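Local structure of putative mandelate racemase (Salmonella typhimurium, 2O56) at residues L150-L161 / D203-V212; T359-L367 / L378-T389. The protein binds magnesium and belongs to the mandelate racemase branch of the enolase superfamily, where it probably acts as a hydro-lyase (dehydratase) on a substrate not yet established. One frame throughout, in Å; residues are numbered along the deposited sequence.

How the interactions relate
Interaction 1 (150-161 with 203-212) and interaction 2 (359-367 with 378-389) lie in series along the chain; their centres are 35 Å apart and their nearest atoms about 17 Å, so neither touches the other. Interaction 1 joins two outer helices; Tyr156 and Ile208 both reach strand 170-173, and Ile208 also reaches strand 217-221. The second of these strands ends in Glu221, which binds the magnesium ion together with Glu247 and Glu273; the side chain of Tyr156 is about 10 Å from that of Glu221. Interaction 2 lies away from the metal, where the late loops of the chain meet helix 328-340 and strand 39-44. One contact is thus helix packing on the barrel, the other a join between loops.

Interaction 1 of 2, residues L150-L161 / D203-V212; sequences LTEPEQYAQAAL and DRMAAIRDAV
Thr151 O is gripped side-on by Arg204, which gives it both NE and NH2, each at 2.8 Å. The oxygen lies 4° out of the guanidinium plane, so both N-H groups converge on it, although the bonds are bent, with 147° at the NE hydrogen. NH2 uses an in-plane lone pair of the carbonyl, whereas NE approaches from above the carbonyl plane. The arginine chain runs extended from CG to NE over one face of Tyr156, its CG 4.0 Å from the ring centroid in a CH-pi contact. Tyr156 OH then sits over the centre of the guanidinium and donates to Leu150 O at 2.9 Å, which ties the ring to the loop leading into its helix. Met178, Thr175 and Asp179 supply further carbonyl acceptors for the arginine and help fix its rotation.

Beyond this polar end the packing is apolar. Ala157 CB meets Ala211 CB at 3.8 Å, and Ala160 CB touches both Ile208 CG2 and Val212 CG1. Small residues let the axes of 153-161 and 203-212 approach to 7.7 Å and cross at -40°. Tyr156 and Ile208 also reach strand 170-173, as expected of neighbouring outer helices in the (β/α)-barrel of the enolase superfamily.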
loop_
_atom_site.group_PDB
_atom_site.type_symbol
_atom_site.label_atom_id
_atom_site.label_comp_id
_atom_site.label_asym_id
_atom_site.label_seq_id
_atom_site.Cartn_x
_atom_site.Cartn_y
_atom_site.Cartn_z
ATOM N N LEU A 150 32.764 -5.638 -33.085
ATOM C CA LEU A 150 33.308 -6.879 -32.517
ATOM C C LEU A 150 32.225 -7.937 -32.370
ATOM O O LEU A 150 31.091 -7.618 -31.997
ATOM C CB LEU A 150 33.984 -6.614 -31.157
ATOM C CG LEU A 150 35.017 -5.489 -31.048
ATOM C CD1 LEU A 150 35.574 -5.441 -29.650
ATOM C CD2 LEU A 150 36.153 -5.666 -32.041
ATOM N N THR A 151 32.565 -9.190 -32.683
ATOM C CA THR A 151 31.575 -10.277 -32.642
ATOM C C THR A 151 31.947 -11.430 -31.723
ATOM O O THR A 151 31.068 -12.041 -31.109
ATOM C CB THR A 151 31.199 -10.836 -34.047
ATOM O OG1 THR A 151 32.351 -11.428 -34.660
ATOM C CG2 THR A 151 30.657 -9.747 -34.934
ATOM N N GLU A 152 33.241 -11.732 -31.633
ATOM C CA GLU A 152 33.699 -12.950 -30.962
ATOM C C GLU A 152 34.113 -12.644 -29.530
ATOM O O GLU A 152 34.733 -11.612 -29.273
ATOM C CB GLU A 152 34.905 -13.551 -31.705
ATOM C CG GLU A 152 34.710 -13.709 -33.208
ATOM C CD GLU A 152 33.533 -14.603 -33.549
ATOM O OE1 GLU A 152 33.500 -15.758 -33.054
ATOM O OE2 GLU A 152 32.641 -14.144 -34.304
ATOM N N PRO A 153 33.802 -13.551 -28.588
ATOM C CA PRO A 153 34.181 -13.338 -27.186
ATOM C C PRO A 153 35.645 -12.912 -27.022
ATOM O O PRO A 153 35.942 -11.991 -26.260
ATOM C CB PRO A 153 33.960 -14.716 -26.565
ATOM C CG PRO A 153 32.808 -15.269 -27.368
ATOM C CD PRO A 153 33.068 -14.817 -28.773
ATOM N N GLU A 154 36.542 -13.572 -27.756
ATOM C CA GLU A 154 37.980 -13.275 -27.727
ATOM C C GLU A 154 38.283 -11.813 -28.079
ATOM O O GLU A 154 39.132 -11.184 -27.439
ATOM C CB GLU A 154 38.712 -14.238 -28.681
ATOM C CG GLU A 154 39.939 -13.687 -29.387
ATOM C CD GLU A 154 41.207 -13.929 -28.604
ATOM O OE1 GLU A 154 42.044 -14.730 -29.071
ATOM O OE2 GLU A 154 41.366 -13.323 -27.520
ATOM N N GLN A 155 37.567 -11.280 -29.074
ATOM C CA GLN A 155 37.687 -9.872 -29.469
ATOM C C GLN A 155 37.292 -8.912 -28.343
ATOM O O GLN A 155 37.951 -7.891 -28.138
ATOM C CB GLN A 155 36.844 -9.576 -30.707
ATOM C CG GLN A 155 37.189 -10.398 -31.943
ATOM C CD GLN A 155 36.458 -9.910 -33.174
ATOM O OE1 GLN A 155 37.011 -9.179 -33.995
ATOM N NE2 GLN A 155 35.205 -10.304 -33.305
ATOM N N TYR A 156 36.213 -9.245 -27.628
ATOM C CA TYR A 156 35.731 -8.432 -26.500
ATOM C C TYR A 156 36.749 -8.431 -25.356
ATOM O O TYR A 156 37.087 -7.373 -24.802
ATOM C CB TYR A 156 34.350 -8.940 -26.034
ATOM C CG TYR A 156 33.185 -8.498 -26.918
ATOM C CD1 TYR A 156 32.296 -7.509 -26.499
ATOM C CD2 TYR A 156 32.966 -9.083 -28.160
ATOM C CE1 TYR A 156 31.231 -7.110 -27.303
ATOM C CE2 TYR A 156 31.911 -8.685 -28.968
ATOM C CZ TYR A 156 31.046 -7.706 -28.537
ATOM O OH TYR A 156 30.004 -7.329 -29.359
ATOM N N ALA A 157 37.267 -9.616 -25.027
ATOM C CA ALA A 157 38.355 -9.757 -24.051
ATOM C C ALA A 157 39.557 -8.884 -24.407
ATOM O O ALA A 157 40.120 -8.200 -23.543
ATOM C CB ALA A 157 38.781 -11.195 -23.956
ATOM N N GLN A 158 39.940 -8.921 -25.684
ATOM C CA GLN A 158 41.069 -8.145 -26.197
ATOM C C GLN A 158 40.867 -6.641 -26.059
ATOM O O GLN A 158 41.755 -5.946 -25.571
ATOM C CB GLN A 158 41.360 -8.499 -27.660
ATOM C CG GLN A 158 42.717 -8.005 -28.156
ATOM C CD GLN A 158 43.823 -8.184 -27.126
ATOM O OE1 GLN A 158 44.188 -9.313 -26.778
ATOM N NE2 GLN A 158 44.358 -7.066 -26.628
ATOM N N ALA A 159 39.703 -6.140 -26.481
ATOM C CA ALA A 159 39.420 -4.704 -26.386
ATOM C C ALA A 159 39.446 -4.232 -24.925
ATOM O O ALA A 159 39.915 -3.123 -24.630
ATOM C CB ALA A 159 38.094 -4.365 -27.052
ATOM N N ALA A 160 38.974 -5.098 -24.026
ATOM C CA ALA A 160 38.963 -4.838 -22.587
ATOM C C ALA A 160 40.379 -4.770 -22.045
ATOM O O ALA A 160 40.702 -3.903 -21.227
ATOM C CB ALA A 160 38.194 -5.929 -21.863
ATOM N N LEU A 161 41.215 -5.697 -22.507
ATOM C CA LEU A 161 42.631 -5.744 -22.125
ATOM C C LEU A 161 43.421 -4.543 -22.634
ATOM O O LEU A 161 44.310 -4.037 -21.936
ATOM C CB LEU A 161 43.276 -7.046 -22.610
ATOM C CG LEU A 161 43.035 -8.280 -21.738
ATOM C CD1 LEU A 161 43.538 -9.569 -22.407
ATOM C CD2 LEU A 161 43.648 -8.120 -20.359
ATOM N N ASP A 203 28.703 -15.198 -23.123
ATOM C CA ASP A 203 30.050 -15.708 -23.456
ATOM C C ASP A 203 31.029 -14.565 -23.716
ATOM O O ASP A 203 32.171 -14.610 -23.266
ATOM C CB ASP A 203 30.008 -16.614 -24.688
ATOM C CG ASP A 203 29.362 -17.956 -24.412
ATOM O OD1 ASP A 203 29.278 -18.385 -23.232
ATOM O OD2 ASP A 203 28.922 -18.578 -25.390
ATOM N N ARG A 204 30.580 -13.536 -24.430
ATOM C CA ARG A 204 31.384 -12.323 -24.582
ATOM C C ARG A 204 31.713 -11.703 -23.217
ATOM O O ARG A 204 32.862 -11.360 -22.930
ATOM C CB ARG A 204 30.675 -11.294 -25.470
ATOM C CG ARG A 204 30.598 -11.666 -26.939
ATOM C CD ARG A 204 29.414 -10.998 -27.575
ATOM N NE ARG A 204 29.442 -11.045 -29.034
ATOM C CZ ARG A 204 28.470 -10.593 -29.818
ATOM N NH1 ARG A 204 27.371 -10.069 -29.287
ATOM N NH2 ARG A 204 28.589 -10.672 -31.137
ATOM N N MET A 205 30.703 -11.596 -22.363
ATOM C CA MET A 205 30.879 -10.956 -21.065
ATOM C C MET A 205 31.799 -11.778 -20.148
ATOM O O MET A 205 32.618 -11.216 -19.413
ATOM C CB MET A 205 29.518 -10.697 -20.414
ATOM C CG MET A 205 29.579 -9.791 -19.206
ATOM S SD MET A 205 29.488 -8.066 -19.641
ATOM C CE MET A 205 27.806 -7.960 -20.260
ATOM N N ALA A 206 31.683 -13.104 -20.210
ATOM C CA ALA A 206 32.487 -13.968 -19.346
ATOM C C ALA A 206 33.942 -13.996 -19.823
ATOM O O ALA A 206 34.871 -14.135 -19.016
ATOM C CB ALA A 206 31.898 -15.392 -19.317
ATOM N N ALA A 207 34.126 -13.858 -21.138
ATOM C CA ALA A 207 35.448 -13.667 -21.760
ATOM C C ALA A 207 36.156 -12.417 -21.238
ATOM O O ALA A 207 37.331 -12.453 -20.885
ATOM C CB ALA A 207 35.304 -13.599 -23.290
ATOM N N ILE A 208 35.437 -11.304 -21.177
ATOM C CA ILE A 208 35.988 -10.089 -20.566
ATOM C C ILE A 208 36.417 -10.327 -19.114
ATOM O O ILE A 208 37.562 -10.039 -18.758
ATOM C CB ILE A 208 35.020 -8.877 -20.666
ATOM C CG1 ILE A 208 34.762 -8.531 -22.127
ATOM C CG2 ILE A 208 35.606 -7.675 -19.927
ATOM C CD1 ILE A 208 33.612 -7.548 -22.340
ATOM N N ARG A 209 35.525 -10.880 -18.290
ATOM C CA ARG A 209 35.820 -11.077 -16.862
ATOM C C ARG A 209 37.031 -11.999 -16.642
ATOM O O ARG A 209 37.846 -11.777 -15.732
ATOM C CB ARG A 209 34.581 -11.602 -16.110
ATOM C CG ARG A 209 34.814 -12.045 -14.642
ATOM C CD ARG A 209 35.377 -10.930 -13.740
ATOM N NE ARG A 209 34.361 -9.931 -13.400
ATOM C CZ ARG A 209 34.592 -8.635 -13.239
ATOM N NH1 ARG A 209 35.817 -8.140 -13.386
ATOM N NH2 ARG A 209 33.579 -7.818 -12.934
ATOM N N ASP A 210 37.137 -13.028 -17.481
ATOM C CA ASP A 210 38.278 -13.952 -17.457
ATOM C C ASP A 210 39.588 -13.248 -17.807
ATOM O O ASP A 210 40.622 -13.501 -17.188
ATOM C CB ASP A 210 38.028 -15.112 -18.425
ATOM C CG ASP A 210 37.022 -16.115 -17.883
ATOM O OD1 ASP A 210 36.857 -16.174 -16.640
ATOM O OD2 ASP A 210 36.396 -16.839 -18.697
ATOM N N ALA A 211 39.525 -12.359 -18.795
ATOM C CA ALA A 211 40.681 -11.595 -19.230
ATOM C C ALA A 211 41.154 -10.568 -18.199
ATOM O O ALA A 211 42.346 -10.490 -17.906
ATOM C CB ALA A 211 40.409 -10.926 -20.567
ATOM N N VAL A 212 40.236 -9.785 -17.641
ATOM C CA VAL A 212 40.641 -8.641 -16.833
ATOM C C VAL A 212 40.861 -8.965 -15.344
ATOM O O VAL A 212 41.506 -8.208 -14.634
ATOM C CB VAL A 212 39.662 -7.450 -17.003
ATOM C CG1 VAL A 212 39.628 -6.983 -18.450
ATOM C CG2 VAL A 212 38.302 -7.855 -16.554
#

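Interaction 2 of 2, residues T359-L367 / L378-T389; sequences TQTCKYNYL and LPGIGQELTEET
Gln383 turns its carboxamide onto the backbone of Tyr364 and holds it at two points: NE2 donates to Tyr364 O at 2.8 Å, nearly straight at 170°, while OE1 accepts from Tyr364 N at 3.1 Å through an in-plane lone pair. With CG anti to the backbone N (chi1 -166°) and chi2 bent, the amide lies alongside the facing chain. OE1 also accepts from Glu384 N, so two backbone donors restrain its rotation. Beside it, Lys363 N donates to Glu384 O at 2.7 Å and Thr386 N to Thr361 O at 3.1 Å, flanking the lone antiparallel, non-hydrogen-bonded pair Cys362-Leu385. Lys363 NZ adds a 2.8 Å salt bridge to Glu384 OE1.

Tyr366 OH donates in the carbonyl plane to Gly382 O at 2.6 Å and accepts from a water linking it to Leu378 N. Leu378 CD1 sits over the centre of the Tyr364 ring, 3.6 Å from the centroid, in CH-pi contact; Lys363 CB lies over the opposite face's rim.

Farther out, Thr386 N-caps helix 387-392 through its OG1, Glu384 OE2 pairs with Lys112, Pro328 of helix 328-340 touches Cys362 and Gln383, and Phe41 of strand 39-44 packs on Glu384 and Leu385.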
loop_
_atom_site.group_PDB
_atom_site.type_symbol
_atom_site.label_atom_id
_atom_site.label_comp_id
_atom_site.label_asym_id
_atom_site.label_seq_id
_atom_site.Cartn_x
_atom_site.Cartn_y
_atom_site.Cartn_z
ATOM N N THR A 359 37.874 16.590 -30.774
ATOM C CA THR A 359 38.557 17.538 -29.915
ATOM C C THR A 359 38.853 18.853 -30.622
ATOM O O THR A 359 38.918 19.896 -29.975
ATOM C CB THR A 359 39.866 16.976 -29.340
ATOM O OG1 THR A 359 40.736 16.616 -30.415
ATOM C CG2 THR A 359 39.589 15.757 -28.482
ATOM N N GLN A 360 39.007 18.799 -31.947
ATOM C CA GLN A 360 39.358 19.977 -32.735
ATOM C C GLN A 360 38.205 20.964 -32.857
ATOM O O GLN A 360 38.408 22.100 -33.264
ATOM C CB GLN A 360 39.915 19.585 -34.116
ATOM C CG GLN A 360 38.862 19.424 -35.237
ATOM C CD GLN A 360 39.353 18.609 -36.451
ATOM O OE1 GLN A 360 40.555 18.389 -36.638
ATOM N NE2 GLN A 360 38.408 18.160 -37.280
ATOM N N THR A 361 36.996 20.538 -32.496
ATOM C CA THR A 361 35.836 21.435 -32.511
ATOM C C THR A 361 35.959 22.524 -31.462
ATOM O O THR A 361 35.353 23.584 -31.613
ATOM C CB THR A 361 34.463 20.700 -32.337
ATOM O OG1 THR A 361 34.406 20.035 -31.070
ATOM C CG2 THR A 361 34.233 19.690 -33.444
ATOM N N CYS A 362 36.760 22.275 -30.421
ATOM C CA CYS A 362 36.790 23.171 -29.252
ATOM C C CYS A 362 38.154 23.765 -28.921
ATOM O O CYS A 362 39.169 23.242 -29.347
ATOM C CB CYS A 362 36.156 22.508 -28.022
ATOM S SG CYS A 362 34.347 22.337 -28.187
ATOM N N LYS A 363 38.164 24.859 -28.165
ATOM C CA LYS A 363 39.393 25.613 -27.895
ATOM C C LYS A 363 40.428 24.874 -27.051
ATOM O O LYS A 363 41.630 25.031 -27.279
ATOM C CB LYS A 363 39.069 26.971 -27.257
ATOM C CG LYS A 363 40.078 28.062 -27.564
ATOM C CD LYS A 363 39.818 29.320 -26.756
ATOM C CE LYS A 363 39.200 30.425 -27.614
ATOM N NZ LYS A 363 37.802 30.113 -28.028
ATOM N N TYR A 364 39.969 24.080 -26.080
ATOM C CA TYR A 364 40.854 23.494 -25.075
ATOM C C TYR A 364 40.757 21.978 -25.088
ATOM O O TYR A 364 39.683 21.417 -25.326
ATOM C CB TYR A 364 40.521 24.035 -23.678
ATOM C CG TYR A 364 40.519 25.544 -23.598
ATOM C CD1 TYR A 364 41.714 26.268 -23.557
ATOM C CD2 TYR A 364 39.322 26.251 -23.572
ATOM C CE1 TYR A 364 41.709 27.658 -23.489
ATOM C CE2 TYR A 364 39.305 27.637 -23.509
ATOM C CZ TYR A 364 40.503 28.333 -23.467
ATOM O OH TYR A 364 40.481 29.706 -23.398
ATOM N N ASN A 365 41.870 21.303 -24.855
ATOM C CA ASN A 365 41.872 19.844 -24.906
ATOM C C ASN A 365 42.090 19.266 -23.522
ATOM O O ASN A 365 43.196 19.306 -22.989
ATOM C CB ASN A 365 42.913 19.307 -25.902
ATOM C CG ASN A 365 42.574 17.898 -26.413
ATOM O OD1 ASN A 365 41.522 17.338 -26.096
ATOM N ND2 ASN A 365 43.477 17.323 -27.197
ATOM N N TYR A 366 41.014 18.763 -22.932
ATOM C CA TYR A 366 41.103 18.062 -21.663
ATOM C C TYR A 366 41.074 16.568 -21.928
ATOM O O TYR A 366 40.105 16.033 -22.476
ATOM C CB TYR A 366 39.966 18.480 -20.730
ATOM C CG TYR A 366 39.884 19.975 -20.534
ATOM C CD1 TYR A 366 40.832 20.651 -19.765
ATOM C CD2 TYR A 366 38.862 20.716 -21.115
ATOM C CE1 TYR A 366 40.766 22.020 -19.599
ATOM C CE2 TYR A 366 38.788 22.086 -20.953
ATOM C CZ TYR A 366 39.738 22.730 -20.194
ATOM O OH TYR A 366 39.663 24.093 -20.019
ATOM N N LEU A 367 42.154 15.897 -21.562
ATOM C CA LEU A 367 42.264 14.478 -21.852
ATOM C C LEU A 367 42.452 13.731 -20.550
ATOM O O LEU A 367 43.101 14.244 -19.633
ATOM C CB LEU A 367 43.424 14.207 -22.819
ATOM C CG LEU A 367 43.273 14.774 -24.240
ATOM C CD1 LEU A 367 44.577 14.634 -25.023
ATOM C CD2 LEU A 367 42.115 14.118 -25.012
ATOM N N LEU A 378 39.623 27.212 -15.774
ATOM C CA LEU A 378 39.332 28.539 -16.347
ATOM C C LEU A 378 37.944 28.999 -15.889
ATOM O O LEU A 378 37.152 28.168 -15.438
ATOM C CB LEU A 378 39.362 28.452 -17.873
ATOM C CG LEU A 378 40.699 28.012 -18.492
ATOM C CD1 LEU A 378 40.515 27.676 -19.960
ATOM C CD2 LEU A 378 41.727 29.123 -18.333
ATOM N N PRO A 379 37.645 30.310 -15.990
ATOM C CA PRO A 379 36.272 30.781 -15.720
ATOM C C PRO A 379 35.157 30.050 -16.491
ATOM O O PRO A 379 35.343 29.657 -17.658
ATOM C CB PRO A 379 36.319 32.267 -16.119
ATOM C CG PRO A 379 37.760 32.660 -15.911
ATOM C CD PRO A 379 38.556 31.430 -16.317
ATOM N N GLY A 380 34.011 29.868 -15.830
ATOM C CA GLY A 380 32.845 29.222 -16.451
ATOM C C GLY A 380 33.100 27.759 -16.702
ATOM O O GLY A 380 33.823 27.113 -15.954
ATOM N N ILE A 381 32.539 27.228 -17.783
ATOM C CA ILE A 381 32.693 25.810 -18.059
ATOM C C ILE A 381 34.096 25.428 -18.511
ATOM O O ILE A 381 34.463 24.257 -18.449
ATOM C CB ILE A 381 31.612 25.263 -19.021
ATOM C CG1 ILE A 381 31.818 25.776 -20.450
ATOM C CG2 ILE A 381 30.209 25.620 -18.501
ATOM C CD1 ILE A 381 31.042 24.989 -21.485
ATOM N N GLY A 382 34.868 26.422 -18.963
ATOM C CA GLY A 382 36.269 26.231 -19.365
ATOM C C GLY A 382 36.419 25.592 -20.733
ATOM O O GLY A 382 37.441 24.948 -21.025
ATOM N N GLN A 383 35.396 25.766 -21.566
ATOM C CA GLN A 383 35.338 25.156 -22.886
ATOM C C GLN A 383 34.509 26.001 -23.838
ATOM O O GLN A 383 33.526 26.630 -23.440
ATOM C CB GLN A 383 34.826 23.714 -22.805
ATOM C CG GLN A 383 35.060 22.883 -24.085
ATOM C CD GLN A 383 36.532 22.784 -24.502
ATOM O OE1 GLN A 383 37.105 23.745 -25.027
ATOM N NE2 GLN A 383 37.134 21.599 -24.310
ATOM N N GLU A 384 34.939 26.051 -25.097
ATOM C CA GLU A 384 34.366 26.951 -26.092
ATOM C C GLU A 384 34.642 26.336 -27.452
ATOM O O GLU A 384 35.687 25.725 -27.648
ATOM C CB GLU A 384 35.078 28.313 -26.057
ATOM C CG GLU A 384 34.720 29.223 -24.896
ATOM C CD GLU A 384 35.238 30.637 -25.084
ATOM O OE1 GLU A 384 35.973 30.872 -26.071
ATOM O OE2 GLU A 384 34.910 31.505 -24.244
ATOM N N LEU A 385 33.732 26.518 -28.400
ATOM C CA LEU A 385 34.019 26.158 -29.794
ATOM C C LEU A 385 35.130 27.070 -30.327
ATOM O O LEU A 385 35.255 28.222 -29.896
ATOM C CB LEU A 385 32.762 26.337 -30.644
ATOM C CG LEU A 385 31.576 25.388 -30.470
ATOM C CD1 LEU A 385 30.525 25.803 -31.466
ATOM C CD2 LEU A 385 32.003 23.936 -30.704
ATOM N N THR A 386 35.923 26.568 -31.265
ATOM C CA THR A 386 36.955 27.414 -31.902
ATOM C C THR A 386 36.307 28.348 -32.902
ATOM O O THR A 386 35.234 28.031 -33.429
ATOM C CB THR A 386 37.980 26.586 -32.687
ATOM O OG1 THR A 386 37.319 25.933 -33.773
ATOM C CG2 THR A 386 38.653 25.567 -31.806
ATOM N N GLU A 387 36.975 29.466 -33.196
ATOM C CA GLU A 387 36.517 30.399 -34.236
ATOM C C GLU A 387 36.323 29.730 -35.599
ATOM O O GLU A 387 35.365 30.028 -36.317
ATOM C CB GLU A 387 37.483 31.585 -34.375
ATOM C CG GLU A 387 37.383 32.622 -33.253
ATOM C CD GLU A 387 36.009 33.274 -33.158
ATOM O OE1 GLU A 387 35.378 33.528 -34.212
ATOM O OE2 GLU A 387 35.565 33.539 -32.023
ATOM N N GLU A 388 37.237 28.824 -35.934
ATOM C CA GLU A 388 37.212 28.090 -37.206
ATOM C C GLU A 388 35.968 27.206 -37.362
ATOM O O GLU A 388 35.329 27.188 -38.415
ATOM C CB GLU A 388 38.470 27.226 -37.331
ATOM C CG GLU A 388 38.551 26.419 -38.623
ATOM C CD GLU A 388 39.941 25.856 -38.895
ATOM O OE1 GLU A 388 40.899 26.248 -38.189
ATOM O OE2 GLU A 388 40.075 25.022 -39.817
ATOM N N THR A 389 35.650 26.462 -36.306
ATOM C CA THR A 389 34.434 25.670 -36.243
ATOM C C THR A 389 33.189 26.557 -36.384
ATOM O O THR A 389 32.274 26.250 -37.159
ATOM C CB THR A 389 34.407 24.809 -34.951
ATOM O OG1 THR A 389 35.491 23.861 -34.993
ATOM C CG2 THR A 389 33.106 24.039 -34.832
HETATM O O HOH W 1 40.765 24.842 -17.636
#